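Local structure of aminoglycoside acetyltransferase meta-AAC0020 (Uncultured bacterium, 5F47) at residues Lys12-Ala17 and Leu21-Gln26; Asn56-Val61 and Asn112-Glu117; Ser74-Gln79 and Lys118-Val123; Leu92-Asn97 and Gln101-Lys106. The protein probably transfers the acetyl group of acetyl-coenzyme A to an amino group of aminoglycoside antibiotics, a modification associated with antibiotic resistance. All blocks are in the same frame, centred on the assembly; numbering follows the deposited sequence. Where two conformers were deposited one is given.

Contact 1. Residues Lys12-Ala17 and Leu21-Gln26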
# COMPACT_ATOMS: atom_id res chain seq x y z
N LYS B 12 10.36 -24.17 -8.78
CA LYS B 12 9.03 -24.30 -8.19
C LYS B 12 8.57 -22.93 -7.72
O LYS B 12 9.35 -22.19 -7.10
CB LYS B 12 9.03 -25.29 -7.03
CG LYS B 12 9.47 -26.70 -7.39
CD LYS B 12 8.45 -27.39 -8.28
CE LYS B 12 8.83 -28.85 -8.55
NZ LYS B 12 10.03 -28.99 -9.43
N ILE B 13 7.32 -22.58 -8.01
CA ILE B 13 6.72 -21.35 -7.51
C ILE B 13 5.64 -21.73 -6.52
O ILE B 13 4.74 -22.50 -6.85
CB ILE B 13 6.11 -20.47 -8.62
CG1 ILE B 13 7.17 -20.10 -9.66
CG2 ILE B 13 5.48 -19.23 -8.03
CD1 ILE B 13 8.21 -19.14 -9.15
N GLU B 14 5.75 -21.21 -5.30
CA GLU B 14 4.85 -21.62 -4.24
C GLU B 14 4.38 -20.43 -3.43
O GLU B 14 5.11 -19.45 -3.25
CB GLU B 14 5.53 -22.65 -3.32
CG GLU B 14 5.85 -23.96 -4.05
CD GLU B 14 6.52 -25.01 -3.17
OE1 GLU B 14 6.63 -24.79 -1.95
OE2 GLU B 14 6.92 -26.06 -3.72
N ARG B 15 3.14 -20.51 -2.96
CA ARG B 15 2.58 -19.49 -2.08
C ARG B 15 2.76 -19.95 -0.64
O ARG B 15 2.38 -21.07 -0.31
CB ARG B 15 1.10 -19.25 -2.41
CG ARG B 15 0.47 -18.13 -1.59
CD ARG B 15 -0.99 -17.93 -1.99
NE ARG B 15 -1.88 -18.92 -1.38
CZ ARG B 15 -2.46 -19.92 -2.04
NH1 ARG B 15 -2.26 -20.10 -3.34
NH2 ARG B 15 -3.26 -20.75 -1.38
N LEU B 16 3.36 -19.12 0.21
CA LEU B 16 3.66 -19.56 1.57
C LEU B 16 2.41 -19.75 2.41
O LEU B 16 1.44 -18.97 2.31
CB LEU B 16 4.60 -18.57 2.26
CG LEU B 16 6.02 -18.42 1.68
CD1 LEU B 16 6.86 -17.67 2.71
CD2 LEU B 16 6.66 -19.74 1.29
N ALA B 17 2.42 -20.80 3.21
CA ALA B 17 1.34 -21.12 4.13
C ALA B 17 1.79 -20.74 5.52
O ALA B 17 2.93 -20.30 5.72
CB ALA B 17 0.99 -22.60 4.05
N LEU B 21 7.24 -20.20 8.08
CA LEU B 21 8.14 -19.19 8.64
C LEU B 21 9.60 -19.34 8.19
O LEU B 21 10.24 -18.34 7.88
CB LEU B 21 8.07 -19.16 10.16
CG LEU B 21 8.86 -18.02 10.81
CD1 LEU B 21 8.44 -16.66 10.26
CD2 LEU B 21 8.71 -18.08 12.31
N PRO B 22 10.14 -20.58 8.14
CA PRO B 22 11.53 -20.67 7.69
C PRO B 22 11.76 -20.13 6.28
O PRO B 22 12.76 -19.45 6.06
CB PRO B 22 11.82 -22.18 7.74
CG PRO B 22 10.93 -22.68 8.80
CD PRO B 22 9.66 -21.90 8.62
N LYS B 23 10.86 -20.42 5.34
CA LYS B 23 11.00 -19.89 3.99
C LYS B 23 10.79 -18.39 3.97
O LYS B 23 11.43 -17.68 3.19
CB LYS B 23 10.04 -20.58 3.03
CG LYS B 23 10.47 -22.00 2.67
CD LYS B 23 9.41 -22.71 1.84
CE LYS B 23 9.81 -24.15 1.53
NZ LYS B 23 8.69 -24.90 0.91
N PHE B 24 9.91 -17.88 4.83
CA PHE B 24 9.67 -16.45 4.93
C PHE B 24 10.96 -15.74 5.38
O PHE B 24 11.36 -14.73 4.80
CB PHE B 24 8.52 -16.19 5.91
CG PHE B 24 8.00 -14.76 5.94
CD1 PHE B 24 8.16 -13.88 4.87
CD2 PHE B 24 7.33 -14.31 7.07
CE1 PHE B 24 7.65 -12.57 4.95
CE2 PHE B 24 6.82 -13.03 7.15
CZ PHE B 24 6.98 -12.15 6.10
N ILE B 25 11.62 -16.31 6.39
CA ILE B 25 12.88 -15.76 6.88
C ILE B 25 13.95 -15.82 5.79
O ILE B 25 14.70 -14.85 5.61
CB ILE B 25 13.33 -16.48 8.15
CG1 ILE B 25 12.38 -16.10 9.29
CG2 ILE B 25 14.78 -16.12 8.54
CD1 ILE B 25 12.62 -16.85 10.58
N GLN B 26 14.02 -16.93 5.06
CA GLN B 26 14.95 -17.01 3.92
C GLN B 26 14.68 -15.89 2.91
O GLN B 26 15.62 -15.27 2.40
CB GLN B 26 14.85 -18.36 3.21
CG GLN B 26 15.50 -19.52 3.91
CD GLN B 26 15.32 -20.80 3.11
OE1 GLN B 26 15.80 -20.91 1.98
NE2 GLN B 26 14.60 -21.76 3.69
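Lys-23, on the first turn of helix 21-34, reaches obliquely across to the preceding strand and touches Leu-16 and Glu-14 in turn. Its CB rests against CD2 of Leu-16 at 3.9 Å. The chain is extended beyond CG, and CD still passes the same methyl group, with Lys-23 CD 4.1 Å from Leu-16 CD2. NZ then forms a salt bridge with Glu-14, its distance of 3.5 Å to Glu-14 OE1 placing the pair at the long end for such an interaction. The ammonium thus lies beside a carboxylate that probably favours its charged form, while the aliphatic part of the lysine covers leucine.

The other branch of Leu-16 enters the more buried part of the contact. CD1 lies anti to CA (chi2 -166°), which carries this methyl onto the helix backbone, where Leu-16 CD1 is 3.7 Å from Phe-24 N. The same methyl meets the side chain of Phe-24 at its root, with Leu-16 CD1 3.9 Å from Phe-24 CB. The phenylalanine ring leads away from the strand and packs on Leu-51 of helix 45-53.

The arrangement is a tight strand-to-helix connection at the start of the GNAT fold. Strand 11-15 borders strand 57-64, and Leu-16 packs on Val-59 and Val-61 of that neighbour as well as on helix 21-34. Ile-13 and Arg-15 instead touch helix 103-117, so alternate residues of the strand serve different helices.

Contact 2. Residues Asn56-Val61 and Asn112-Glu117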
# COMPACT_ATOMS: atom_id res chain seq x y z
N ASN B 56 -4.65 -11.12 5.09
CA ASN B 56 -4.53 -10.04 4.10
C ASN B 56 -3.10 -9.84 3.64
O ASN B 56 -2.74 -8.78 3.11
CB ASN B 56 -5.07 -8.75 4.69
CG ASN B 56 -4.42 -8.40 6.01
OD1 ASN B 56 -3.30 -8.85 6.32
ND2 ASN B 56 -5.11 -7.57 6.79
N PHE B 57 -2.28 -10.87 3.83
CA PHE B 57 -0.87 -10.83 3.48
C PHE B 57 -0.50 -12.15 2.83
O PHE B 57 -0.75 -13.21 3.40
CB PHE B 57 -0.02 -10.58 4.73
CG PHE B 57 1.45 -10.50 4.47
CD1 PHE B 57 1.98 -9.40 3.81
CD2 PHE B 57 2.31 -11.51 4.90
CE1 PHE B 57 3.35 -9.30 3.58
CE2 PHE B 57 3.67 -11.42 4.68
CZ PHE B 57 4.19 -10.32 4.01
N TYR B 58 0.07 -12.09 1.64
CA TYR B 58 0.45 -13.29 0.90
C TYR B 58 1.85 -13.17 0.32
O TYR B 58 2.18 -12.18 -0.32
CB TYR B 58 -0.55 -13.59 -0.22
CG TYR B 58 -1.90 -14.03 0.25
CD1 TYR B 58 -2.12 -15.35 0.63
CD2 TYR B 58 -2.97 -13.15 0.28
CE1 TYR B 58 -3.37 -15.78 1.05
CE2 TYR B 58 -4.22 -13.57 0.69
CZ TYR B 58 -4.41 -14.88 1.08
OH TYR B 58 -5.65 -15.31 1.48
N VAL B 59 2.62 -14.24 0.49
CA VAL B 59 4.01 -14.30 0.07
C VAL B 59 4.15 -15.39 -0.99
O VAL B 59 3.67 -16.51 -0.81
CB VAL B 59 4.95 -14.62 1.24
CG1 VAL B 59 6.40 -14.60 0.79
CG2 VAL B 59 4.75 -13.63 2.39
N PHE B 60 4.79 -15.06 -2.11
CA PHE B 60 5.07 -16.07 -3.13
C PHE B 60 6.57 -16.23 -3.25
O PHE B 60 7.30 -15.24 -3.27
CB PHE B 60 4.47 -15.66 -4.47
CG PHE B 60 2.97 -15.61 -4.48
CD1 PHE B 60 2.30 -14.53 -3.93
CD2 PHE B 60 2.23 -16.66 -5.01
CE1 PHE B 60 0.92 -14.48 -3.92
CE2 PHE B 60 0.84 -16.61 -5.00
CZ PHE B 60 0.20 -15.52 -4.44
N VAL B 61 7.04 -17.47 -3.32
CA VAL B 61 8.47 -17.72 -3.44
C VAL B 61 8.84 -18.60 -4.62
O VAL B 61 8.03 -19.37 -5.14
CB VAL B 61 9.04 -18.35 -2.15
CG1 VAL B 61 8.80 -17.43 -0.96
CG2 VAL B 61 8.46 -19.74 -1.88
N ASN B 112 -0.60 -12.79 -9.94
CA ASN B 112 -1.79 -12.25 -10.59
C ASN B 112 -2.84 -13.32 -10.85
O ASN B 112 -4.04 -13.03 -10.78
CB ASN B 112 -1.42 -11.53 -11.88
CG ASN B 112 -0.64 -10.26 -11.61
OD1 ASN B 112 -0.54 -9.83 -10.45
ND2 ASN B 112 -0.08 -9.66 -12.65
N GLN B 113 -2.42 -14.55 -11.15
CA GLN B 113 -3.35 -15.65 -11.29
C GLN B 113 -4.10 -15.91 -9.98
O GLN B 113 -5.31 -16.13 -9.97
CB GLN B 113 -2.61 -16.91 -11.73
CG GLN B 113 -3.48 -18.15 -11.84
CD GLN B 113 -4.53 -18.05 -12.94
OE1 GLN B 113 -4.33 -17.37 -13.95
NE2 GLN B 113 -5.66 -18.72 -12.74
N PHE B 114 -3.37 -15.90 -8.87
CA PHE B 114 -3.97 -16.10 -7.55
C PHE B 114 -5.05 -15.05 -7.24
O PHE B 114 -6.17 -15.40 -6.83
CB PHE B 114 -2.88 -16.06 -6.49
CG PHE B 114 -3.38 -16.16 -5.07
CD1 PHE B 114 -3.85 -17.37 -4.58
CD2 PHE B 114 -3.33 -15.06 -4.22
CE1 PHE B 114 -4.30 -17.47 -3.26
CE2 PHE B 114 -3.77 -15.16 -2.91
CZ PHE B 114 -4.25 -16.35 -2.44
N TYR B 115 -4.74 -13.79 -7.47
CA TYR B 115 -5.67 -12.73 -7.12
C TYR B 115 -6.81 -12.67 -8.13
O TYR B 115 -7.93 -12.24 -7.80
CB TYR B 115 -4.94 -11.41 -6.99
CG TYR B 115 -4.17 -11.31 -5.70
CD1 TYR B 115 -4.82 -11.39 -4.48
CD2 TYR B 115 -2.80 -11.12 -5.70
CE1 TYR B 115 -4.13 -11.29 -3.27
CE2 TYR B 115 -2.08 -11.01 -4.50
CZ TYR B 115 -2.76 -11.09 -3.30
OH TYR B 115 -2.08 -11.00 -2.11
N THR B 116 -6.56 -13.12 -9.36
CA THR B 116 -7.64 -13.23 -10.35
C THR B 116 -8.68 -14.26 -9.91
O THR B 116 -9.90 -14.01 -10.00
CB THR B 116 -7.10 -13.63 -11.75
OG1 THR B 116 -6.22 -12.61 -12.23
CG2 THR B 116 -8.24 -13.81 -12.75
N GLU B 117 -8.21 -15.40 -9.45
CA GLU B 117 -9.09 -16.46 -8.98
C GLU B 117 -9.93 -15.99 -7.79
O GLU B 117 -11.08 -16.40 -7.64
CB GLU B 117 -8.28 -17.70 -8.60
CG GLU B 117 -7.64 -18.41 -9.79
CD GLU B 117 -6.52 -19.38 -9.39
OE1 GLU B 117 -6.03 -19.31 -8.24
OE2 GLU B 117 -6.13 -20.21 -10.24
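The ring of Tyr-58 receives the edge of Phe-114 on one face, in an edge-to-face pair with centroids 4.8 Å apart and planes at 65°. Phe-114 CE2 stands above the centre of the tyrosine ring, while Phe-114 CZ leans towards one side of it, 3.6 Å from Tyr-58 CE1. Phe-60 makes the complementary contact: its edge is directed at the face of Phe-114 in an offset edge-to-face pair, the two planes again steeply inclined. Here Phe-60 CZ approaches Phe-114 CD2 to 3.6 Å. Phe-114 CD2 also stands over the centre of the Tyr-115 ring, 3.8 Å above its plane. Phe-114 therefore offers its rim to one strand residue and its face to the other, completing an aromatic cluster. Its CG lies anti to the backbone N (chi1 176°), which sends the ring from the helix towards the strand.

Tyr-115 adds its hydroxyl at an oblique approach to the same Tyr-58, with Tyr-115 OH 3.3 Å from Tyr-58 CD2. This hydroxyl is hydrogen-bonded to Ser-74, so a buried polar atom is satisfied at the border of the aromatic cluster.

Strand 57-61 and helix 112-117 run at 143° to each other, their axes 11.2 Å apart at closest approach. Helix 103-117 thus packs across a face of the GNAT sheet, with Arg-15 of strand 11-15 touching the whole aromatic trio and Val-123 of strand 122-128 packing on Tyr-115.

Contact 3. Residues Ser74-Gln79 and Lys118-Val123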
# COMPACT_ATOMS: atom_id res chain seq x y z
N SER B 74 2.89 -9.42 -0.76
CA SER B 74 1.73 -8.67 -1.25
C SER B 74 0.71 -8.48 -0.12
O SER B 74 0.57 -9.34 0.76
CB SER B 74 1.11 -9.38 -2.48
OG SER B 74 0.59 -10.65 -2.14
N TYR B 75 0.07 -7.32 -0.13
CA TYR B 75 -0.95 -6.93 0.84
C TYR B 75 -2.30 -6.76 0.16
O TYR B 75 -2.40 -6.11 -0.88
CB TYR B 75 -0.59 -5.60 1.51
CG TYR B 75 0.65 -5.64 2.36
CD1 TYR B 75 1.91 -5.44 1.78
CD2 TYR B 75 0.58 -5.85 3.73
CE1 TYR B 75 3.06 -5.47 2.56
CE2 TYR B 75 1.74 -5.88 4.53
CZ TYR B 75 2.98 -5.70 3.92
OH TYR B 75 4.12 -5.69 4.68
N VAL B 76 -3.32 -7.33 0.78
CA VAL B 76 -4.68 -7.10 0.33
C VAL B 76 -5.19 -5.77 0.88
O VAL B 76 -5.11 -5.52 2.09
CB VAL B 76 -5.59 -8.24 0.81
CG1 VAL B 76 -7.05 -7.99 0.40
CG2 VAL B 76 -5.06 -9.57 0.27
N LEU B 77 -5.69 -4.94 -0.02
CA LEU B 77 -6.34 -3.69 0.37
C LEU B 77 -7.82 -3.73 -0.02
O LEU B 77 -8.16 -3.55 -1.20
CB LEU B 77 -5.65 -2.50 -0.28
CG LEU B 77 -4.13 -2.38 -0.11
CD1 LEU B 77 -3.61 -1.14 -0.85
CD2 LEU B 77 -3.70 -2.34 1.37
N GLU B 78 -8.69 -3.98 0.95
CA GLU B 78 -10.12 -3.89 0.71
C GLU B 78 -10.48 -2.46 0.36
O GLU B 78 -10.00 -1.52 1.00
CB GLU B 78 -10.90 -4.36 1.94
CG GLU B 78 -10.68 -5.81 2.28
CD GLU B 78 -11.42 -6.77 1.36
OE1 GLU B 78 -11.03 -7.96 1.33
OE2 GLU B 78 -12.38 -6.36 0.68
N GLN B 79 -11.31 -2.29 -0.67
CA GLN B 79 -11.67 -0.97 -1.19
C GLN B 79 -12.99 -0.41 -0.71
O GLN B 79 -13.90 -1.17 -0.34
CB GLN B 79 -11.74 -0.97 -2.71
CG GLN B 79 -10.44 -1.33 -3.41
CD GLN B 79 -10.55 -1.05 -4.89
OE1 GLN B 79 -10.35 0.09 -5.33
NE2 GLN B 79 -10.91 -2.07 -5.67
N LYS B 118 -9.35 -15.13 -6.97
CA LYS B 118 -10.02 -14.54 -5.82
C LYS B 118 -10.93 -13.37 -6.18
O LYS B 118 -11.58 -12.80 -5.31
CB LYS B 118 -9.00 -14.09 -4.78
CG LYS B 118 -8.27 -15.25 -4.11
CD LYS B 118 -7.18 -14.75 -3.18
CE LYS B 118 -7.74 -14.10 -1.93
NZ LYS B 118 -8.33 -15.12 -1.01
N GLY B 119 -10.98 -13.02 -7.46
CA GLY B 119 -11.88 -11.99 -7.93
C GLY B 119 -11.49 -10.58 -7.53
O GLY B 119 -12.35 -9.71 -7.34
N PHE B 120 -10.19 -10.34 -7.41
CA PHE B 120 -9.70 -8.99 -7.15
C PHE B 120 -9.83 -8.11 -8.40
O PHE B 120 -9.89 -8.62 -9.53
CB PHE B 120 -8.23 -9.01 -6.72
CG PHE B 120 -8.01 -9.34 -5.28
CD1 PHE B 120 -8.75 -10.31 -4.63
CD2 PHE B 120 -7.03 -8.67 -4.56
CE1 PHE B 120 -8.52 -10.62 -3.28
CE2 PHE B 120 -6.80 -8.97 -3.22
CZ PHE B 120 -7.54 -9.93 -2.58
N GLU B 121 -9.84 -6.79 -8.20
CA GLU B 121 -9.96 -5.86 -9.31
C GLU B 121 -8.62 -5.69 -10.03
O GLU B 121 -8.57 -5.61 -11.26
CB GLU B 121 -10.47 -4.48 -8.85
CG GLU B 121 -10.68 -3.53 -10.06
CD GLU B 121 -11.05 -2.09 -9.70
OE1 GLU B 121 -11.06 -1.23 -10.61
OE2 GLU B 121 -11.33 -1.79 -8.53
N GLU B 122 -7.55 -5.64 -9.25
CA GLU B 122 -6.30 -5.09 -9.74
C GLU B 122 -5.17 -5.46 -8.81
O GLU B 122 -5.36 -5.53 -7.60
CB GLU B 122 -6.43 -3.58 -9.84
CG GLU B 122 -5.22 -2.84 -10.35
CD GLU B 122 -5.40 -1.35 -10.17
OE1 GLU B 122 -4.69 -0.76 -9.33
OE2 GLU B 122 -6.27 -0.78 -10.85
N VAL B 123 -4.00 -5.68 -9.39
CA VAL B 123 -2.76 -5.83 -8.63
C VAL B 123 -1.90 -4.65 -9.01
O VAL B 123 -1.83 -4.31 -10.18
CB VAL B 123 -2.05 -7.15 -8.97
CG1 VAL B 123 -0.73 -7.27 -8.27
CG2 VAL B 123 -2.93 -8.36 -8.64
O HOH W 1 -11.58 0.81 -7.64
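In Gln-79, CG is turned anti to the carbonyl carbon; in Glu-121, which it meets, CG lies anti to the backbone N (chi1 -176°). Both chains are extended beyond CG and cross at about a right angle, so that the amide NH2 faces one carboxylate oxygen, the two planes 31° apart. Gln-79 NE2 donates to Glu-121 OE2 over 2.9 Å in an almost straight bond (176°). The acceptor lies practically in the amide plane, and the donor arrives nearly in line with the C-O bond of the carboxylate. A water closes the arrangement into a ring, donating both to Gln-79 OE1 at 2.7 Å and to Glu-121 OE2 at 2.8 Å.

Deeper in the contact, both methyls of Val-76 meet the far end of the Phe-120 ring. Val-76 CG1 makes the nearest approach, 3.6 Å from Phe-120 CZ, coming in obliquely, whereas Val-76 CG2 sits at the ring edge in its plane. Phe-120 follows a Schellman motif in which Gly-119 ends helix 103-117 with a positive phi. Pro-85, just before strand 86-94, packs on both Val-76 and Phe-120, and Tyr-115 meets the phenylalanine ring.

Gln-79 NE2 also donates to Lys-84 O, so two acceptors fix the amide, and the water on OE1 agrees with its assigned orientation. Two donors converge on Glu-121 OE2, which is consistent with an ionised carboxylate and gives this buried apolar contact a polar, hydrated border.

Contact 4. Residues Leu92-Asn97 and Gln101-Lys106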
# COMPACT_ATOMS: atom_id res chain seq x y z
N LEU B 92 9.71 -7.34 -4.41
CA LEU B 92 9.99 -8.47 -5.28
C LEU B 92 11.50 -8.52 -5.49
O LEU B 92 12.12 -7.50 -5.81
CB LEU B 92 9.24 -8.35 -6.62
CG LEU B 92 9.45 -9.43 -7.68
CD1 LEU B 92 8.22 -9.55 -8.55
CD2 LEU B 92 10.67 -9.13 -8.55
N ALA B 93 12.09 -9.69 -5.30
CA ALA B 93 13.51 -9.82 -5.53
C ALA B 93 13.85 -11.21 -6.01
O ALA B 93 13.18 -12.18 -5.67
CB ALA B 93 14.32 -9.50 -4.26
N VAL B 94 14.92 -11.28 -6.80
CA VAL B 94 15.47 -12.55 -7.26
C VAL B 94 16.97 -12.54 -6.97
O VAL B 94 17.65 -11.53 -7.17
CB VAL B 94 15.20 -12.77 -8.76
CG1 VAL B 94 15.92 -14.02 -9.28
CG2 VAL B 94 13.70 -12.88 -8.99
N ASP B 95 17.45 -13.66 -6.43
CA ASP B 95 18.87 -13.92 -6.20
C ASP B 95 19.71 -13.42 -7.37
O ASP B 95 19.40 -13.72 -8.52
CB ASP B 95 19.08 -15.42 -5.99
CG ASP B 95 20.46 -15.78 -5.48
OD1 ASP B 95 21.47 -15.23 -5.98
OD2 ASP B 95 20.54 -16.66 -4.60
N THR B 96 20.75 -12.66 -7.09
CA THR B 96 21.59 -12.10 -8.15
C THR B 96 22.19 -13.19 -9.04
O THR B 96 22.46 -12.96 -10.22
CB THR B 96 22.72 -11.24 -7.56
OG1 THR B 96 23.46 -12.02 -6.63
CG2 THR B 96 22.14 -10.03 -6.85
N ASN B 97 22.36 -14.39 -8.49
CA ASN B 97 22.91 -15.51 -9.25
C ASN B 97 21.92 -16.12 -10.23
O ASN B 97 22.31 -16.84 -11.15
CB ASN B 97 23.41 -16.61 -8.31
CG ASN B 97 24.69 -16.22 -7.60
OD1 ASN B 97 25.49 -15.43 -8.12
ND2 ASN B 97 24.90 -16.77 -6.41
N GLN B 101 16.40 -15.06 -15.75
CA GLN B 101 16.14 -16.45 -16.13
C GLN B 101 14.66 -16.79 -15.93
O GLN B 101 14.31 -17.95 -15.72
CB GLN B 101 17.02 -17.41 -15.32
CG GLN B 101 18.51 -17.19 -15.53
CD GLN B 101 19.36 -18.32 -14.99
OE1 GLN B 101 19.19 -19.48 -15.37
NE2 GLN B 101 20.28 -17.99 -14.09
N GLY B 102 13.81 -15.77 -16.00
CA GLY B 102 12.37 -15.93 -15.94
C GLY B 102 11.73 -16.09 -14.57
O GLY B 102 10.51 -16.25 -14.46
N ILE B 103 12.53 -16.02 -13.51
CA ILE B 103 11.99 -16.25 -12.18
C ILE B 103 11.02 -15.14 -11.75
O ILE B 103 9.92 -15.43 -11.32
CB ILE B 103 13.13 -16.41 -11.16
CG1 ILE B 103 13.90 -17.70 -11.50
CG2 ILE B 103 12.57 -16.42 -9.74
CD1 ILE B 103 15.19 -17.90 -10.72
N GLY B 104 11.42 -13.88 -11.90
CA GLY B 104 10.54 -12.76 -11.62
C GLY B 104 9.22 -12.81 -12.37
O GLY B 104 8.15 -12.60 -11.81
N LYS B 105 9.31 -13.10 -13.66
CA LYS B 105 8.10 -13.19 -14.48
C LYS B 105 7.15 -14.27 -13.98
O LYS B 105 5.94 -14.07 -13.97
CB LYS B 105 8.46 -13.44 -15.93
CG LYS B 105 9.03 -12.23 -16.64
CD LYS B 105 9.35 -12.57 -18.08
CE LYS B 105 9.97 -11.38 -18.80
NZ LYS B 105 10.41 -11.75 -20.18
N LYS B 106 7.69 -15.42 -13.59
CA LYS B 106 6.84 -16.50 -13.09
C LYS B 106 6.22 -16.16 -11.74
O LYS B 106 5.09 -16.54 -11.48
CB LYS B 106 7.63 -17.82 -13.02
CG LYS B 106 7.92 -18.42 -14.39
CD LYS B 106 8.92 -19.57 -14.32
CE LYS B 106 9.11 -20.18 -15.71
NZ LYS B 106 10.20 -21.20 -15.81
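Val-94 lays its CG2 methyl against the first turn of helix 103-117, meeting Ile-103 and Gly-104 together. Val-94 CG2 is 3.8 Å from Ile-103 CG2 and equally 3.8 Å from Gly-104 N. CG1 lies anti to the backbone N (chi1 174°) and CG2 anti to the carbonyl carbon, which turns both methyls onto Ile-103, with Val-94 CG1 4.1 Å from Ile-103 CB. Gly-104 CA is 6.6 Å from Val-94 CA, the closest CA pair across the two segments.

The two glycines belong to the Q/R-x-x-G-x-G/A signature of GNAT enzymes, here running from Gln-99 to Gly-104. In relatives this loop and helix start bind the pyrophosphate of acetyl-coenzyme A through backbone amides, and the same role is probable here. Gly-102, with a positive phi, occupies the N-cap position of the helix in the beta-alpha-beta unit formed with strands 86-94 and 122-128.

Beyond the first shell, Asp-95 shapes the chain leaving the strand: its OD1 accepts from Asn-97 N at 2.8 Å, an Asx turn, on the anti side of the carboxylate, tilted 26° from its plane. Gln-99 NE2 donates to Val-94 O. Ile-103 is flanked further out by Leu-11, Val-69 and Trp-98.

In the fold
From the N terminus, contact 1 closes first, a short turn from strand 11-15 into helix 21-34, and is complete before the others open. Contact 2 then opens on strand 57-64 and contact 3 on strand 67-77. Contact 4, the short connection from strand 86-94 to helix 103-117, is nested inside both of these longer loops. Contact 2 closes on the end of that helix and contact 3 just beyond it, so the two cross; Tyr-115 and Ser-74 join them directly. Arg-15 links contacts 1 and 2, and Ile-13 with Lys-106 links contacts 1 and 4. All four reach the same sheet, and contacts 2 and 3 also touch the second subunit.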